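Local structure of vaginolysin (Gardnerella vaginalis, 5IMY) at residues 397-402 with 411-416; 41-46 with 364-369. The protein probably acts as a secreted pore-forming toxin that binds cholesterol in host membranes and lyses cells. One frame throughout, in Å; residues are numbered along the deposited sequence.

Contact 1 (397-402 with 411-416); sequences YWDEYG and VRSRAW
W398 and R414 face each other as an antiparallel hydrogen-bonded pair between strands whose axes approach to 4.7 Å and run at 154°, and E400 with R412 form the next such pair. Y397/A415, D399/S413 and Y401/V411 are the non-hydrogen-bonded pairs. The ladder is firm at E400/R412, where E400 N to R412 O and R412 N to E400 O are both 3.0 Å, but uneven at W398/R414: R414 N to W398 O is 2.9 Å, whereas the return bond from W398 N to R414 O is weak at 3.4 Å.

One face carries W398, E400, R412 and R414. R414 CB lies over the face of the W398 indole, 3.8 Å from the centroid of the five-membered ring, which is a CH-pi contact. The R414 chain then bends at chi2 (-87°), carrying its NE to E400 OE1 at 3.0 Å in a salt bridge. That carboxylate oxygen lies near the guanidinium plane, yet NE reaches it from above the carboxylate plane. E400 OE2 receives a weak bond from W398 NE1, which ties carboxylate, indole and guanidinium into one cluster. W398 CZ3 comes within 3.7 Å of W416 N, and F433 meets the ring edge-to-face.

On the other face, V411 CG2 touches the edge of the Y401 ring at CE1, 3.5 Å away, the two side chains lying side by side. D399 turns its OD2 to N439 ND2, while Y397 packs its CD1 against A415 CB.

V411 and R412 also pair with a strand of a different protein, whose backbone binds R412 NH2. The structure is thus a beta hairpin of the C-terminal beta sandwich whose outer strand extends the sheet into a partner molecule, consistent with the way CD59-binding cytolysins engage their receptor.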
# COMPACT_ATOMS: atom_id res chain seq x y z
N TYR A 397 13.50 18.18 -9.78
CA TYR A 397 13.42 16.99 -8.95
C TYR A 397 11.97 16.75 -8.55
O TYR A 397 11.13 17.66 -8.57
CB TYR A 397 14.28 17.12 -7.69
CG TYR A 397 15.66 17.68 -7.92
CD1 TYR A 397 16.77 16.84 -8.02
CD2 TYR A 397 15.87 19.05 -8.03
CE1 TYR A 397 18.03 17.35 -8.23
CE2 TYR A 397 17.13 19.56 -8.24
CZ TYR A 397 18.21 18.71 -8.34
OH TYR A 397 19.46 19.23 -8.55
N TRP A 398 11.68 15.51 -8.17
CA TRP A 398 10.36 15.14 -7.67
C TRP A 398 10.49 13.85 -6.88
O TRP A 398 11.50 13.14 -6.97
CB TRP A 398 9.34 15.01 -8.80
CG TRP A 398 9.61 13.86 -9.73
CD1 TRP A 398 9.13 12.60 -9.63
CD2 TRP A 398 10.43 13.88 -10.91
NE1 TRP A 398 9.59 11.82 -10.67
CE2 TRP A 398 10.39 12.59 -11.47
CE3 TRP A 398 11.20 14.87 -11.54
CZ2 TRP A 398 11.09 12.26 -12.63
CZ3 TRP A 398 11.89 14.54 -12.69
CH2 TRP A 398 11.83 13.24 -13.22
N ASP A 399 9.45 13.55 -6.11
CA ASP A 399 9.45 12.40 -5.21
C ASP A 399 8.47 11.35 -5.71
O ASP A 399 7.39 11.67 -6.22
CB ASP A 399 9.07 12.83 -3.79
CG ASP A 399 10.13 13.71 -3.15
OD1 ASP A 399 11.33 13.45 -3.36
OD2 ASP A 399 9.75 14.68 -2.45
N GLU A 400 8.85 10.08 -5.55
CA GLU A 400 8.00 8.94 -5.90
C GLU A 400 7.73 8.16 -4.62
O GLU A 400 8.60 7.44 -4.12
CB GLU A 400 8.67 8.07 -6.96
CG GLU A 400 8.33 8.48 -8.38
CD GLU A 400 9.32 7.95 -9.40
OE1 GLU A 400 10.04 6.98 -9.09
OE2 GLU A 400 9.37 8.50 -10.52
N TYR A 401 6.52 8.30 -4.09
CA TYR A 401 6.12 7.55 -2.91
C TYR A 401 5.68 6.14 -3.30
O TYR A 401 5.28 5.87 -4.44
CB TYR A 401 4.98 8.25 -2.16
CG TYR A 401 5.38 9.51 -1.44
CD1 TYR A 401 6.66 10.04 -1.55
CD2 TYR A 401 4.47 10.18 -0.63
CE1 TYR A 401 7.02 11.19 -0.89
CE2 TYR A 401 4.82 11.34 0.03
CZ TYR A 401 6.10 11.84 -0.10
OH TYR A 401 6.45 12.99 0.57
N GLY A 402 5.76 5.24 -2.34
CA GLY A 402 5.36 3.87 -2.56
C GLY A 402 5.28 3.11 -1.26
O GLY A 402 5.90 3.49 -0.26
N VAL A 411 10.08 6.30 -0.06
CA VAL A 411 10.11 7.41 -1.01
C VAL A 411 11.47 7.40 -1.71
O VAL A 411 12.51 7.22 -1.07
CB VAL A 411 9.84 8.76 -0.32
CG1 VAL A 411 10.54 8.85 1.01
CG2 VAL A 411 10.26 9.93 -1.22
N ARG A 412 11.44 7.58 -3.03
CA ARG A 412 12.65 7.63 -3.84
C ARG A 412 12.62 8.90 -4.67
O ARG A 412 11.70 9.10 -5.47
CB ARG A 412 12.75 6.40 -4.75
CG ARG A 412 13.95 6.40 -5.68
CD ARG A 412 13.93 5.24 -6.66
NE ARG A 412 14.37 3.98 -6.05
CZ ARG A 412 13.57 3.05 -5.55
NH1 ARG A 412 12.25 3.20 -5.58
NH2 ARG A 412 14.09 1.95 -5.02
N SER A 413 13.61 9.76 -4.47
CA SER A 413 13.68 11.00 -5.23
C SER A 413 14.19 10.73 -6.64
O SER A 413 14.83 9.71 -6.92
CB SER A 413 14.59 12.01 -4.54
OG SER A 413 14.63 13.24 -5.25
N ARG A 414 13.90 11.66 -7.54
CA ARG A 414 14.27 11.54 -8.94
C ARG A 414 14.85 12.87 -9.42
O ARG A 414 14.67 13.91 -8.79
CB ARG A 414 13.08 11.14 -9.82
CG ARG A 414 12.56 9.75 -9.55
CD ARG A 414 13.30 8.71 -10.38
NE ARG A 414 12.83 7.36 -10.09
CZ ARG A 414 13.42 6.25 -10.53
NH1 ARG A 414 14.51 6.33 -11.29
NH2 ARG A 414 12.92 5.07 -10.21
N ALA A 415 15.54 12.81 -10.56
CA ALA A 415 16.08 13.99 -11.20
C ALA A 415 15.87 13.89 -12.70
O ALA A 415 16.07 12.82 -13.29
CB ALA A 415 17.58 14.16 -10.89
N TRP A 416 15.46 15.00 -13.31
CA TRP A 416 15.33 15.07 -14.76
C TRP A 416 16.66 14.73 -15.41
O TRP A 416 17.69 15.31 -15.08
CB TRP A 416 14.86 16.48 -15.14
CG TRP A 416 14.88 16.85 -16.60
CD1 TRP A 416 15.30 18.04 -17.13
CD2 TRP A 416 14.45 16.05 -17.71
NE1 TRP A 416 15.16 18.03 -18.49
CE2 TRP A 416 14.65 16.82 -18.87
CE3 TRP A 416 13.93 14.76 -17.83
CZ2 TRP A 416 14.34 16.34 -20.15
CZ3 TRP A 416 13.63 14.28 -19.10
CH2 TRP A 416 13.84 15.07 -20.24

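Contact 2 (41-46 with 364-369); sequences ARHGET and QSNSDY
Q364 touches A41 side chain to side chain, A41 CB and Q364 CB being 4.1 Å apart, and Q364 O accepts the N-H of R42. The parallel pairing is defined by R42/S365 and H43/N366, the axes of strands 41-43 and 364-369 lying 12° apart. S365 shares its face with R42, whose turn at chi3 (54°) swings the guanidinium across the neighbouring strand, one face against S365 CB. S365 OG is near NH2, but the angle is poor for a bond; R42 NH2 donates instead to K181 O.

N366 is held through its backbone at two points: its N reaches R42 O at 3.3 Å, and its O accepts G44 N at 2.9 Å, the donor lying in the carbonyl plane. S367 comes next, its CB 4.1 Å from G44 CA, and its OG turns along its own strand to D368 O. D368 N donates to E45 O at 3.2 Å, so backbone bonding persists beyond strand 41-43. The D368 side chain runs beside T46, and OD2 accepts the N-H of I47.

Short strand 41-43 thus adds in parallel to long strand 363-389 of the mixed sheet, whose opposite edge pairs with strand 62-76; helix 177-184 packs on S365 and S367. The four hydrogen bonds that can be assigned across the segments all join backbone atoms, so the attachment rests mainly on main-chain pairing.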
# COMPACT_ATOMS: atom_id res chain seq x y z
N ALA A 41 -29.17 -15.16 14.77
CA ALA A 41 -28.02 -14.87 13.93
C ALA A 41 -28.16 -15.55 12.57
O ALA A 41 -28.61 -16.70 12.48
CB ALA A 41 -26.72 -15.32 14.61
N ARG A 42 -27.77 -14.84 11.52
CA ARG A 42 -27.79 -15.34 10.16
C ARG A 42 -26.37 -15.36 9.61
O ARG A 42 -25.53 -14.54 9.98
CB ARG A 42 -28.70 -14.46 9.27
CG ARG A 42 -28.68 -14.80 7.78
CD ARG A 42 -29.91 -14.25 7.06
NE ARG A 42 -30.09 -12.81 7.28
CZ ARG A 42 -29.70 -11.85 6.44
NH1 ARG A 42 -29.09 -12.16 5.30
NH2 ARG A 42 -29.93 -10.58 6.74
N HIS A 43 -26.10 -16.32 8.72
CA HIS A 43 -24.77 -16.51 8.17
C HIS A 43 -24.86 -16.72 6.67
O HIS A 43 -25.64 -17.57 6.20
CB HIS A 43 -24.06 -17.70 8.82
CG HIS A 43 -23.74 -17.50 10.27
ND1 HIS A 43 -24.65 -17.74 11.28
CD2 HIS A 43 -22.61 -17.07 10.88
CE1 HIS A 43 -24.09 -17.47 12.45
NE2 HIS A 43 -22.85 -17.06 12.23
N GLY A 44 -24.08 -15.96 5.91
CA GLY A 44 -24.06 -16.04 4.46
C GLY A 44 -23.00 -16.99 3.95
O GLY A 44 -22.61 -17.95 4.61
N GLU A 45 -22.52 -16.70 2.74
CA GLU A 45 -21.52 -17.55 2.11
C GLU A 45 -20.15 -17.31 2.73
O GLU A 45 -19.89 -16.30 3.38
CB GLU A 45 -21.44 -17.27 0.60
CG GLU A 45 -20.97 -15.87 0.24
CD GLU A 45 -20.72 -15.70 -1.24
OE1 GLU A 45 -20.09 -16.60 -1.85
OE2 GLU A 45 -21.16 -14.68 -1.81
N THR A 46 -19.26 -18.28 2.53
CA THR A 46 -17.87 -18.18 2.95
C THR A 46 -16.96 -18.09 1.73
O THR A 46 -17.28 -18.62 0.67
CB THR A 46 -17.45 -19.38 3.82
OG1 THR A 46 -16.16 -19.14 4.38
CG2 THR A 46 -17.42 -20.66 2.99
N GLN A 364 -28.28 -10.60 14.17
CA GLN A 364 -26.91 -10.58 13.68
C GLN A 364 -26.87 -11.21 12.30
O GLN A 364 -27.32 -12.34 12.11
CB GLN A 364 -25.97 -11.32 14.64
CG GLN A 364 -24.57 -11.57 14.08
CD GLN A 364 -23.63 -12.16 15.11
OE1 GLN A 364 -23.34 -11.53 16.13
NE2 GLN A 364 -23.15 -13.37 14.85
N SER A 365 -26.35 -10.47 11.32
CA SER A 365 -26.18 -10.96 9.97
C SER A 365 -24.74 -10.72 9.54
O SER A 365 -24.21 -9.62 9.73
CB SER A 365 -27.14 -10.27 9.00
OG SER A 365 -28.49 -10.56 9.34
N ASN A 366 -24.11 -11.74 8.98
CA ASN A 366 -22.75 -11.61 8.48
C ASN A 366 -22.60 -12.42 7.21
O ASN A 366 -23.28 -13.42 7.00
CB ASN A 366 -21.71 -12.05 9.52
CG ASN A 366 -21.60 -13.56 9.63
OD1 ASN A 366 -22.61 -14.28 9.60
ND2 ASN A 366 -20.38 -14.05 9.77
N SER A 367 -21.68 -11.97 6.35
CA SER A 367 -21.44 -12.62 5.08
C SER A 367 -20.07 -12.21 4.56
O SER A 367 -19.69 -11.04 4.67
CB SER A 367 -22.52 -12.26 4.05
OG SER A 367 -22.15 -12.72 2.76
N ASP A 368 -19.34 -13.17 4.00
CA ASP A 368 -18.10 -12.86 3.32
C ASP A 368 -18.39 -12.30 1.93
O ASP A 368 -19.42 -12.62 1.32
CB ASP A 368 -17.21 -14.10 3.20
CG ASP A 368 -16.61 -14.51 4.54
OD1 ASP A 368 -16.67 -13.71 5.49
OD2 ASP A 368 -16.07 -15.63 4.62
N TYR A 369 -17.49 -11.47 1.44
CA TYR A 369 -17.63 -10.89 0.12
C TYR A 369 -16.29 -10.30 -0.29
O TYR A 369 -15.44 -9.97 0.54
CB TYR A 369 -18.72 -9.81 0.09
CG TYR A 369 -18.33 -8.54 0.79
CD1 TYR A 369 -17.94 -7.41 0.08
CD2 TYR A 369 -18.33 -8.46 2.18
CE1 TYR A 369 -17.57 -6.25 0.72
CE2 TYR A 369 -17.97 -7.30 2.83
CZ TYR A 369 -17.59 -6.20 2.10
OH TYR A 369 -17.22 -5.04 2.74

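Overall arrangement
Both contacts are sheet pairings, but of different kinds. Contact 1 is a local antiparallel hairpin with eight residues between its segments; contact 2 joins parallel segments separated by 317 residues. Their centres are 44 Å apart, their nearest atoms about 24 Å, and they do not touch. Strand 363-389, which carries 364-369, is followed in the chain by strand 395-403 of contact 1, so the two lie in series and share no strand. Contact 1 is partly buried and adds aromatic packing and a salt bridge to its ladder beside a different protein. Contact 2 lies at the surface and relies mainly on backbone bonds among mostly polar residues.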